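Local coordinates for putative arsenate reductase (Streptococcus mutans UA159, PDB 3FZ4), which is a putative arsenate reductase of the ArsC family, related to thioredoxins, and may reduce arsenate, at residues F60-G64 with Q65-A69. The protein carries 1 engineered substitution. Residues are numbered along the deposited sequence; the frame is centred on the assembly and turned at random.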
loop_
_atom_site.group_PDB
_atom_site.type_symbol
_atom_site.label_atom_id
_atom_site.label_comp_id
_atom_site.label_asym_id
_atom_site.label_seq_id
_atom_site.Cartn_x
_atom_site.Cartn_y
_atom_site.Cartn_z
ATOM N N PHE A 60 -4.105 2.192 -5.745
ATOM C CA PHE A 60 -5.481 1.958 -5.384
ATOM C C PHE A 60 -5.889 0.506 -5.429
ATOM O O PHE A 60 -5.430 -0.285 -6.278
ATOM C CB PHE A 60 -6.418 2.719 -6.322
ATOM C CG PHE A 60 -6.471 4.198 -6.031
ATOM C CD1 PHE A 60 -5.459 5.053 -6.508
ATOM C CD2 PHE A 60 -7.510 4.725 -5.262
ATOM C CE1 PHE A 60 -5.493 6.428 -6.212
ATOM C CE2 PHE A 60 -7.552 6.092 -4.962
ATOM C CZ PHE A 60 -6.553 6.940 -5.451
ATOM N N ASN A 61 -6.793 0.175 -4.520
ATOM C CA ASN A 61 -7.356 -1.168 -4.442
ATOM C C ASN A 61 -8.523 -1.247 -5.432
ATOM O O ASN A 61 -9.686 -1.139 -5.054
ATOM C CB ASN A 61 -7.814 -1.405 -3.005
ATOM C CG ASN A 61 -8.401 -2.748 -2.790
ATOM O OD1 ASN A 61 -8.211 -3.659 -3.576
ATOM N ND2 ASN A 61 -9.127 -2.887 -1.694
ATOM N N THR A 62 -8.176 -1.440 -6.698
ATOM C CA THR A 62 -9.143 -1.344 -7.789
ATOM C C THR A 62 -10.166 -2.481 -7.805
ATOM O O THR A 62 -11.229 -2.329 -8.414
ATOM C CB THR A 62 -8.437 -1.298 -9.169
ATOM O OG1 THR A 62 -7.604 -2.438 -9.303
ATOM C CG2 THR A 62 -7.557 -0.060 -9.320
ATOM N N SER A 63 -9.860 -3.585 -7.121
ATOM C CA SER A 63 -10.809 -4.701 -7.021
ATOM C C SER A 63 -11.718 -4.574 -5.802
ATOM O O SER A 63 -12.573 -5.413 -5.604
ATOM C CB SER A 63 -10.053 -6.029 -6.975
ATOM O OG SER A 63 -9.310 -6.175 -5.754
ATOM N N GLY A 64 -11.564 -3.510 -5.009
ATOM C CA GLY A 64 -12.321 -3.372 -3.769
ATOM C C GLY A 64 -13.624 -2.627 -3.952
ATOM O O GLY A 64 -13.841 -1.919 -4.945
ATOM N N GLN A 65 -14.488 -2.790 -2.967
ATOM C CA GLN A 65 -15.788 -2.143 -2.931
ATOM C C GLN A 65 -15.719 -0.621 -2.894
ATOM O O GLN A 65 -16.485 0.055 -3.594
ATOM C CB GLN A 65 -16.577 -2.667 -1.727
ATOM C CG GLN A 65 -17.535 -3.789 -2.048
ATOM C CD GLN A 65 -16.967 -5.187 -1.859
ATOM O OE1 GLN A 65 -16.620 -5.858 -2.838
ATOM N NE2 GLN A 65 -16.899 -5.652 -0.600
ATOM N N SER A 66 -14.817 -0.062 -2.089
ATOM C CA SER A 66 -14.731 1.406 -1.934
ATOM C C SER A 66 -14.450 2.056 -3.278
ATOM O O SER A 66 -15.057 3.056 -3.662
ATOM C CB SER A 66 -13.621 1.825 -0.960
ATOM O OG SER A 66 -13.770 1.270 0.325
ATOM N N TYR A 67 -13.522 1.473 -4.012
ATOM C CA TYR A 67 -13.112 2.009 -5.294
ATOM C C TYR A 67 -14.262 1.981 -6.299
ATOM O O TYR A 67 -14.416 2.929 -7.057
ATOM C CB TYR A 67 -11.933 1.178 -5.812
ATOM C CG TYR A 67 -11.318 1.653 -7.097
ATOM C CD1 TYR A 67 -10.251 2.540 -7.081
ATOM C CD2 TYR A 67 -11.762 1.172 -8.332
ATOM C CE1 TYR A 67 -9.652 2.951 -8.256
ATOM C CE2 TYR A 67 -11.170 1.589 -9.511
ATOM C CZ TYR A 67 -10.112 2.484 -9.458
ATOM O OH TYR A 67 -9.484 2.917 -10.605
ATOM N N ARG A 68 -15.013 0.872 -6.314
ATOM C CA ARG A 68 -16.131 0.649 -7.247
ATOM C C ARG A 68 -17.288 1.545 -6.894
ATOM O O ARG A 68 -17.884 2.179 -7.763
ATOM C CB ARG A 68 -16.599 -0.812 -7.192
ATOM C CG ARG A 68 -15.633 -1.832 -7.751
ATOM C CD ARG A 68 -15.535 -1.730 -9.279
ATOM N NE ARG A 68 -16.816 -2.055 -9.913
ATOM C CZ ARG A 68 -17.122 -1.847 -11.197
ATOM N NH1 ARG A 68 -16.251 -1.277 -12.025
ATOM N NH2 ARG A 68 -18.321 -2.200 -11.652
ATOM N N ALA A 69 -17.610 1.595 -5.612
ATOM C CA ALA A 69 -18.767 2.342 -5.132
ATOM C C ALA A 69 -18.587 3.829 -5.387
ATOM O O ALA A 69 -19.567 4.533 -5.627
ATOM C CB ALA A 69 -18.982 2.079 -3.663
HETATM O O HOH W 1 -11.361 -0.261 -2.918
HETATM O O HOH W 2 -13.517 -6.774 -3.017
#
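The aromatic ring of Y67 folds back over the backbone of T62 and makes most of the apolar contact. T62 CA sits over the face, 3.8 Å from the ring centroid, in a CH-pi contact. T62 CG2 lies over the same face, 3.6 Å from Y67 CZ. Threonine suits this place because its CG2 methyl, anti to the carbonyl carbon, extends the cover of that face toward CZ and OH. With chi1 at -176° the ring of Y67 swings beside its own carbonyl carbon, which helps lay it against T62. F60 meets the same ring crosswise, its CB 3.8 Å from Y67 CE1 and its CD2 at the ring edge; L72 of helix 72-75 touches both aromatic side chains.

These contacts join the loop to the first turn of helix 65-69, within the helical part of the ArsC fold. N61 to G64 form a type I beta turn, with G64 N bonded to N61 O at 3.0 Å, and G64 is the N-cap residue. Having no side chain, G64 lets its CA lie close to N61 ND2, which is held by M93 O.

Polar links are few. R68 N gives G64 O a weak bond of 3.3 Å in the opening turn. One water donates to N61 O and accepts from Y67 N, an amide of the first turn; a second donates to S63 O and to Q65 OE1, which the bent glutamine chain brings round to the turn.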